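Local coordinates for protein monovalent Na+/H+ antiporter subunit D (PDB 7D3U) that forms a membrane-embedded subunit of a bacterial Mrp sodium/proton antiporter complex and probably takes part in moving ions across the membrane, at residues V349-R354 with R524-A529; S174-I179 with L217-A222; L16-L21 with V113-A118. One frame throughout, in Å; residues are numbered along the deposited sequence.

Contact 1 (V349-R354 with R524-A529)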
loop_
_atom_site.group_PDB
_atom_site.type_symbol
_atom_site.label_atom_id
_atom_site.label_comp_id
_atom_site.label_asym_id
_atom_site.label_seq_id
_atom_site.Cartn_x
_atom_site.Cartn_y
_atom_site.Cartn_z
ATOM N N VAL A 349 4.175 10.374 17.482
ATOM C CA VAL A 349 5.356 11.227 17.457
ATOM C C VAL A 349 5.664 11.760 18.847
ATOM O O VAL A 349 6.825 11.793 19.270
ATOM C CB VAL A 349 5.163 12.362 16.436
ATOM C CG1 VAL A 349 6.098 13.518 16.736
ATOM C CG2 VAL A 349 5.389 11.847 15.028
ATOM N N ARG A 350 4.638 12.169 19.590
ATOM C CA ARG A 350 4.842 12.720 20.922
ATOM C C ARG A 350 4.730 11.676 22.022
ATOM O O ARG A 350 5.413 11.797 23.045
ATOM C CB ARG A 350 3.836 13.841 21.190
ATOM C CG ARG A 350 4.067 15.093 20.370
ATOM C CD ARG A 350 5.544 15.401 20.230
ATOM N NE ARG A 350 5.766 16.717 19.644
ATOM C CZ ARG A 350 6.813 17.032 18.890
ATOM N NH1 ARG A 350 7.738 16.122 18.625
ATOM N NH2 ARG A 350 6.932 18.256 18.399
ATOM N N TYR A 351 3.887 10.661 21.848
ATOM C CA TYR A 351 3.678 9.649 22.872
ATOM C C TYR A 351 4.311 8.309 22.532
ATOM O O TYR A 351 4.201 7.370 23.326
ATOM C CB TYR A 351 2.180 9.456 23.127
ATOM C CG TYR A 351 1.509 10.646 23.766
ATOM C CD1 TYR A 351 0.996 11.676 22.993
ATOM C CD2 TYR A 351 1.387 10.739 25.143
ATOM C CE1 TYR A 351 0.381 12.764 23.574
ATOM C CE2 TYR A 351 0.776 11.823 25.732
ATOM C CZ TYR A 351 0.275 12.832 24.943
ATOM O OH TYR A 351 -0.336 13.914 25.529
ATOM N N GLY A 352 4.965 8.190 21.381
ATOM C CA GLY A 352 5.619 6.961 21.002
ATOM C C GLY A 352 4.644 5.879 20.586
ATOM O O GLY A 352 3.469 5.890 20.959
ATOM N N PRO A 353 5.121 4.917 19.796
ATOM C CA PRO A 353 4.250 3.823 19.341
ATOM C C PRO A 353 3.957 2.857 20.479
ATOM O O PRO A 353 4.862 2.203 21.000
ATOM C CB PRO A 353 5.069 3.155 18.228
ATOM C CG PRO A 353 6.215 4.088 17.947
ATOM C CD PRO A 353 6.467 4.822 19.215
ATOM N N ARG A 354 2.685 2.768 20.859
ATOM C CA ARG A 354 2.235 1.873 21.913
ATOM C C ARG A 354 1.018 1.101 21.428
ATOM O O ARG A 354 0.487 1.356 20.346
ATOM C CB ARG A 354 1.897 2.642 23.197
ATOM C CG ARG A 354 2.992 3.576 23.665
ATOM C CD ARG A 354 2.485 4.538 24.717
ATOM N NE ARG A 354 3.520 5.472 25.144
ATOM C CZ ARG A 354 4.429 5.203 26.074
ATOM N NH1 ARG A 354 4.435 4.023 26.675
ATOM N NH2 ARG A 354 5.334 6.114 26.399
ATOM N N ARG A 524 -0.230 18.724 27.659
ATOM C CA ARG A 524 -0.448 18.923 26.228
ATOM C C ARG A 524 0.891 18.796 25.515
ATOM O O ARG A 524 1.676 19.744 25.471
ATOM C CB ARG A 524 -1.093 20.279 25.972
ATOM C CG ARG A 524 -1.474 20.531 24.526
ATOM C CD ARG A 524 -2.333 21.776 24.409
ATOM N NE ARG A 524 -2.959 21.892 23.096
ATOM C CZ ARG A 524 -2.445 22.582 22.084
ATOM N NH1 ARG A 524 -1.292 23.219 22.233
ATOM N NH2 ARG A 524 -3.083 22.637 20.923
ATOM N N ARG A 525 1.153 17.618 24.951
ATOM C CA ARG A 525 2.394 17.382 24.223
ATOM C C ARG A 525 2.299 17.792 22.761
ATOM O O ARG A 525 3.231 18.403 22.228
ATOM C CB ARG A 525 2.784 15.906 24.309
ATOM C CG ARG A 525 3.139 15.422 25.696
ATOM C CD ARG A 525 3.869 14.098 25.618
ATOM N NE ARG A 525 3.820 13.366 26.878
ATOM C CZ ARG A 525 4.353 12.163 27.060
ATOM N NH1 ARG A 525 4.975 11.552 26.063
ATOM N NH2 ARG A 525 4.263 11.573 28.243
ATOM N N ILE A 526 1.191 17.467 22.102
ATOM C CA ILE A 526 1.038 17.714 20.672
ATOM C C ILE A 526 0.648 19.174 20.476
ATOM O O ILE A 526 -0.492 19.563 20.735
ATOM C CB ILE A 526 -0.000 16.775 20.049
ATOM C CG1 ILE A 526 0.386 15.320 20.298
ATOM C CG2 ILE A 526 -0.144 17.045 18.568
ATOM C CD1 ILE A 526 -0.695 14.340 19.926
ATOM N N GLY A 527 1.595 19.984 20.018
ATOM C CA GLY A 527 1.331 21.379 19.750
ATOM C C GLY A 527 0.393 21.562 18.570
ATOM O O GLY A 527 -0.190 20.621 18.028
ATOM N N LEU A 528 0.254 22.824 18.165
ATOM C CA LEU A 528 -0.654 23.144 17.069
ATOM C C LEU A 528 -0.086 22.696 15.729
ATOM O O LEU A 528 -0.837 22.286 14.837
ATOM C CB LEU A 528 -0.948 24.642 17.053
ATOM C CG LEU A 528 -1.913 25.124 15.970
ATOM C CD1 LEU A 528 -3.212 24.336 16.023
ATOM C CD2 LEU A 528 -2.179 26.611 16.113
ATOM N N ALA A 529 1.238 22.754 15.571
ATOM C CA ALA A 529 1.851 22.421 14.291
ATOM C C ALA A 529 1.732 20.943 13.950
ATOM O O ALA A 529 1.832 20.584 12.772
ATOM C CB ALA A 529 3.323 22.834 14.292
#

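Contact 2 (S174-I179 with L217-A222)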
loop_
_atom_site.group_PDB
_atom_site.type_symbol
_atom_site.label_atom_id
_atom_site.label_comp_id
_atom_site.label_asym_id
_atom_site.label_seq_id
_atom_site.Cartn_x
_atom_site.Cartn_y
_atom_site.Cartn_z
ATOM N N SER A 174 5.277 -5.103 -9.854
ATOM C CA SER A 174 5.755 -4.316 -10.984
ATOM C C SER A 174 6.163 -5.212 -12.143
ATOM O O SER A 174 5.863 -4.917 -13.304
ATOM C CB SER A 174 6.924 -3.438 -10.548
ATOM O OG SER A 174 6.466 -2.295 -9.849
ATOM N N THR A 175 6.833 -6.324 -11.849
ATOM C CA THR A 175 7.256 -7.211 -12.923
ATOM C C THR A 175 6.076 -7.962 -13.525
ATOM O O THR A 175 6.073 -8.244 -14.726
ATOM C CB THR A 175 8.309 -8.186 -12.413
ATOM O OG1 THR A 175 9.381 -7.451 -11.812
ATOM C CG2 THR A 175 8.862 -8.987 -13.559
ATOM N N ILE A 176 5.061 -8.280 -12.722
ATOM C CA ILE A 176 3.853 -8.878 -13.282
ATOM C C ILE A 176 3.143 -7.880 -14.189
ATOM O O ILE A 176 2.634 -8.244 -15.256
ATOM C CB ILE A 176 2.935 -9.382 -12.157
ATOM C CG1 ILE A 176 3.551 -10.605 -11.484
ATOM C CG2 ILE A 176 1.570 -9.733 -12.701
ATOM C CD1 ILE A 176 2.737 -11.131 -10.330
ATOM N N LEU A 177 3.110 -6.608 -13.790
ATOM C CA LEU A 177 2.571 -5.568 -14.661
ATOM C C LEU A 177 3.367 -5.476 -15.954
ATOM O O LEU A 177 2.797 -5.286 -17.034
ATOM C CB LEU A 177 2.578 -4.226 -13.932
ATOM C CG LEU A 177 1.496 -3.185 -14.222
ATOM C CD1 LEU A 177 1.603 -2.059 -13.215
ATOM C CD2 LEU A 177 1.603 -2.637 -15.630
ATOM N N LEU A 178 4.689 -5.613 -15.862
ATOM C CA LEU A 178 5.522 -5.546 -17.057
ATOM C C LEU A 178 5.254 -6.726 -17.984
ATOM O O LEU A 178 5.186 -6.559 -19.205
ATOM C CB LEU A 178 6.995 -5.503 -16.663
ATOM C CG LEU A 178 7.977 -5.390 -17.822
ATOM C CD1 LEU A 178 7.776 -4.069 -18.533
ATOM C CD2 LEU A 178 9.396 -5.525 -17.319
ATOM N N ILE A 179 5.097 -7.923 -17.421
ATOM C CA ILE A 179 4.783 -9.091 -18.236
ATOM C C ILE A 179 3.409 -8.942 -18.875
ATOM O O ILE A 179 3.200 -9.329 -20.031
ATOM C CB ILE A 179 4.883 -10.374 -17.391
ATOM C CG1 ILE A 179 6.316 -10.583 -16.911
ATOM C CG2 ILE A 179 4.419 -11.580 -18.184
ATOM C CD1 ILE A 179 6.490 -11.804 -16.050
ATOM N N LEU A 217 -1.992 -4.650 -10.632
ATOM C CA LEU A 217 -2.498 -3.441 -9.995
ATOM C C LEU A 217 -3.300 -3.752 -8.737
ATOM O O LEU A 217 -3.347 -2.929 -7.819
ATOM C CB LEU A 217 -3.344 -2.643 -10.984
ATOM C CG LEU A 217 -2.564 -2.144 -12.197
ATOM C CD1 LEU A 217 -3.504 -1.734 -13.314
ATOM C CD2 LEU A 217 -1.657 -0.994 -11.802
ATOM N N ALA A 218 -3.921 -4.929 -8.669
ATOM C CA ALA A 218 -4.621 -5.332 -7.456
ATOM C C ALA A 218 -3.648 -5.690 -6.344
ATOM O O ALA A 218 -3.906 -5.381 -5.175
ATOM C CB ALA A 218 -5.548 -6.508 -7.751
ATOM N N ILE A 219 -2.540 -6.354 -6.680
ATOM C CA ILE A 219 -1.470 -6.551 -5.706
ATOM C C ILE A 219 -1.001 -5.206 -5.177
ATOM O O ILE A 219 -0.850 -5.009 -3.966
ATOM C CB ILE A 219 -0.302 -7.334 -6.325
ATOM C CG1 ILE A 219 -0.748 -8.711 -6.800
ATOM C CG2 ILE A 219 0.821 -7.484 -5.319
ATOM C CD1 ILE A 219 0.338 -9.450 -7.540
ATOM N N LYS A 220 -0.771 -4.254 -6.083
ATOM C CA LYS A 220 -0.369 -2.918 -5.659
ATOM C C LYS A 220 -1.457 -2.231 -4.844
ATOM O O LYS A 220 -1.157 -1.337 -4.045
ATOM C CB LYS A 220 -0.008 -2.065 -6.871
ATOM C CG LYS A 220 1.203 -2.565 -7.615
ATOM C CD LYS A 220 1.511 -1.684 -8.800
ATOM C CE LYS A 220 2.697 -2.221 -9.568
ATOM N NZ LYS A 220 3.927 -2.214 -8.740
ATOM N N ALA A 221 -2.714 -2.625 -5.029
ATOM C CA ALA A 221 -3.830 -2.034 -4.309
ATOM C C ALA A 221 -4.240 -2.831 -3.079
ATOM O O ALA A 221 -5.088 -2.361 -2.315
ATOM C CB ALA A 221 -5.036 -1.883 -5.239
ATOM N N ALA A 222 -3.666 -4.017 -2.876
ATOM C CA ALA A 222 -3.923 -4.844 -1.697
ATOM C C ALA A 222 -5.395 -5.249 -1.603
ATOM O O ALA A 222 -6.112 -4.886 -0.670
ATOM C CB ALA A 222 -3.461 -4.136 -0.420
#

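Contact 3 (L16-L21 with V113-A118)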
loop_
_atom_site.group_PDB
_atom_site.type_symbol
_atom_site.label_atom_id
_atom_site.label_comp_id
_atom_site.label_asym_id
_atom_site.label_seq_id
_atom_site.Cartn_x
_atom_site.Cartn_y
_atom_site.Cartn_z
ATOM N N LEU A 16 12.755 18.584 -11.799
ATOM C CA LEU A 16 13.801 19.599 -11.797
ATOM C C LEU A 16 14.146 20.010 -10.374
ATOM O O LEU A 16 15.291 19.859 -9.932
ATOM C CB LEU A 16 13.359 20.812 -12.616
ATOM C CG LEU A 16 14.252 22.049 -12.521
ATOM C CD1 LEU A 16 15.646 21.741 -13.028
ATOM C CD2 LEU A 16 13.644 23.208 -13.287
ATOM N N THR A 17 13.154 20.504 -9.629
ATOM C CA THR A 17 13.431 21.048 -8.305
ATOM C C THR A 17 13.977 19.977 -7.374
ATOM O O THR A 17 14.876 20.247 -6.570
ATOM C CB THR A 17 12.174 21.681 -7.716
ATOM O OG1 THR A 17 11.109 20.726 -7.728
ATOM C CG2 THR A 17 11.769 22.899 -8.526
ATOM N N ALA A 18 13.459 18.752 -7.476
ATOM C CA ALA A 18 14.054 17.642 -6.741
ATOM C C ALA A 18 15.535 17.524 -7.066
ATOM O O ALA A 18 16.383 17.533 -6.168
ATOM C CB ALA A 18 13.322 16.340 -7.064
ATOM N N GLY A 19 15.865 17.460 -8.358
ATOM C CA GLY A 19 17.260 17.435 -8.759
ATOM C C GLY A 19 18.043 18.628 -8.253
ATOM O O GLY A 19 19.260 18.546 -8.080
ATOM N N VAL A 20 17.364 19.748 -8.009
ATOM C CA VAL A 20 18.026 20.895 -7.400
ATOM C C VAL A 20 18.200 20.676 -5.904
ATOM O O VAL A 20 19.283 20.894 -5.352
ATOM C CB VAL A 20 17.240 22.186 -7.693
ATOM C CG1 VAL A 20 17.773 23.328 -6.853
ATOM C CG2 VAL A 20 17.317 22.529 -9.169
ATOM N N LEU A 21 17.144 20.213 -5.229
ATOM C CA LEU A 21 17.213 20.031 -3.785
ATOM C C LEU A 21 18.154 18.908 -3.377
ATOM O O LEU A 21 18.436 18.761 -2.183
ATOM C CB LEU A 21 15.818 19.772 -3.217
ATOM C CG LEU A 21 14.774 20.858 -3.473
ATOM C CD1 LEU A 21 13.464 20.512 -2.796
ATOM C CD2 LEU A 21 15.279 22.209 -3.010
ATOM N N VAL A 113 10.248 13.493 -1.634
ATOM C CA VAL A 113 8.823 13.800 -1.711
ATOM C C VAL A 113 8.480 14.376 -3.078
ATOM O O VAL A 113 7.453 14.032 -3.675
ATOM C CB VAL A 113 8.418 14.755 -0.574
ATOM C CG1 VAL A 113 7.028 15.304 -0.811
ATOM C CG2 VAL A 113 8.472 14.033 0.750
ATOM N N LEU A 114 9.349 15.236 -3.612
ATOM C CA LEU A 114 9.089 15.818 -4.923
ATOM C C LEU A 114 9.200 14.771 -6.023
ATOM O O LEU A 114 8.450 14.813 -7.003
ATOM C CB LEU A 114 10.048 16.976 -5.180
ATOM C CG LEU A 114 9.712 18.249 -4.409
ATOM C CD1 LEU A 114 10.620 19.387 -4.826
ATOM C CD2 LEU A 114 8.260 18.616 -4.616
ATOM N N LEU A 115 10.118 13.816 -5.876
ATOM C CA LEU A 115 10.231 12.753 -6.867
ATOM C C LEU A 115 9.024 11.824 -6.821
ATOM O O LEU A 115 8.533 11.382 -7.866
ATOM C CB LEU A 115 11.528 11.978 -6.649
ATOM C CG LEU A 115 12.783 12.700 -7.138
ATOM C CD1 LEU A 115 13.941 12.499 -6.183
ATOM C CD2 LEU A 115 13.156 12.219 -8.523
ATOM N N VAL A 116 8.518 11.533 -5.620
ATOM C CA VAL A 116 7.290 10.753 -5.498
ATOM C C VAL A 116 6.121 11.501 -6.123
ATOM O O VAL A 116 5.276 10.908 -6.803
ATOM C CB VAL A 116 7.023 10.409 -4.021
ATOM C CG1 VAL A 116 5.696 9.710 -3.869
ATOM C CG2 VAL A 116 8.124 9.529 -3.480
ATOM N N THR A 117 6.058 12.816 -5.909
ATOM C CA THR A 117 4.994 13.616 -6.505
ATOM C C THR A 117 5.083 13.605 -8.026
ATOM O O THR A 117 4.060 13.495 -8.713
ATOM C CB THR A 117 5.056 15.043 -5.963
ATOM O OG1 THR A 117 4.869 15.026 -4.543
ATOM C CG2 THR A 117 3.991 15.913 -6.593
ATOM N N ALA A 118 6.296 13.707 -8.569
ATOM C CA ALA A 118 6.470 13.636 -10.015
ATOM C C ALA A 118 6.044 12.279 -10.555
ATOM O O ALA A 118 5.387 12.197 -11.598
ATOM C CB ALA A 118 7.923 13.925 -10.384
#

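Contact 1 (V349-R354 with R524-A529)
Arg525 lies along one face of Tyr351 where the C-terminal end of transmembrane helix 320-350 and its exit loop pack against the lead-in to helix 528-546, whose N-cap position is Gly527. CB of Arg525 starts 3.9 Å from CB of Arg350 and equally near the phenol oxygen of Tyr351. CG passes the same oxygen and ring atom CZ. CD then comes over the ring in a CH-pi contact, 4.0 Å from its centroid and 19° off the normal. Because the chain stays extended from CG to NE, the next atoms carry on across the face: NE lies 3.6 Å from CE2 of Tyr351, and CZ of Arg525 lies over the CD2-CE2 side of the ring. The guanidinium and ring planes are 14° apart, almost parallel. At the tip NH1 approaches Arg350 O, which lies at the edge of the guanidinium group in its plane; that oxygen is uncertainly placed, so the bond is doubtful. Glu366 OE2 is hydrogen-bonded to both Tyr351 OH and Ile526 N. CG of Arg350 packs 3.7 Å from CG1 of Ile526, whose CD1 meets the Tyr351 ring at its edge. Past the helix end the chain turns at Gly352, and NE of Arg354 reaches back 2.7 Å to Tyr351 O, with a C=O...N angle of 170°.

Contact 2 (S174-I179 with L217-A222)
Ser174 receives the tip of Lys220 on its hydroxyl: NZ donates to OG at 2.8 Å. Chi1 of -78° sets OG beside the serine's own backbone N, and NZ lies 3.4 Å from Ser174 N without bonding, both being donors. The same OG is hydrogen-bonded to Glu137 OE2 on helix 129-146, so the serine links the carboxylate to the amine. Lys220 runs straight to CE and then bends at chi4 (-63°), which turns NZ onto the serine. Two residues further, CD1 of Ile176 meets CD1 of Ile219 at 4.0 Å, the two side chains at about a right angle, with Val573 of the neighbouring subunit A packing on both. The helices run antiparallel, their axes 9.6 Å apart at 160°, and helix 204-221 ends one residue after the lysine, where Ala222 closes a Schellman motif; a lysine in an interrupted transmembrane helix, near a membrane glutamate, is consistent with the ion-translocation machinery of Mrp and complex I antiporter-like subunits. Leu177 ends the touching face: its CD1 lies 3.7 Å from CD2 of Leu217 and 3.8 Å from CE of Lys220, covering the lysine's aliphatic end. A leucine in place of Lys220 would probably leave Ser174 OG without its donor from this helix, and Glu137 without the serine-bridged connection to an amine. Ala253 and Ala173 also pack on Lys220.

Contact 3 (L16-L21 with V113-A118)
Thr17 OG1 is within hydrogen-bonding reach of two carbonyls of its own helix, Val13 O and Pro14 O, which must share its single proton, and touches a methyl across the contact, CD1 of Leu114. With chi1 at 54° the hydroxyl sits between the backbone N and the carbonyl carbon, folded back onto the helix and satisfied there. Leu114 is the main wedge from the other helix: its CD1 reaches between Thr17 and Leu21, meeting CD1 of Leu21 at 3.7 Å with the two side chains about perpendicular. Ala18 sets its methyl against the other helix, between CB of Leu114 at 3.8 Å and CG of Leu115 at 3.7 Å. Consistent with so small a residue, the backbones come close, the CA atoms of Ala18 and Leu114 being 5.6 Å apart. Behind this face, Val113 O accepts from both Thr117 N and Thr117 OG1, which approach from opposite faces of its plane. Val38 of helix 28-49 touches both Thr17 and Leu114, and Val751 of the neighbouring subunit A packs on Leu115. With axes 8.7 Å apart at 162°, this is close antiparallel packing of two transmembrane helices in a polytopic membrane bundle.

How the contacts relate
Contacts 1 and 2 lie on opposite sides of the chain's centre, their own centres about 36 Å apart; contact 3 is about 25 Å from contact 2 and about 29 Å from contact 1, centre to centre. Shared helices relate them: helix 129-146 supplies Glu137 beside contact 2 and, through Pro142, packs on contact 3, while helix 80-101 borders contacts 1 and 3. Subunit C reaches contacts 1 and 2, subunit A contacts 2 and 3. Contact 2 holds the buried polar pair most likely tied to transport; contacts 1 and 3 are helix-end and helix-helix packing. Bound dodecyl-maltoside touches Ala529 in contact 1 and Ala218 in contact 2, and lies about 8 Å from the Thr17 side chain in contact 3.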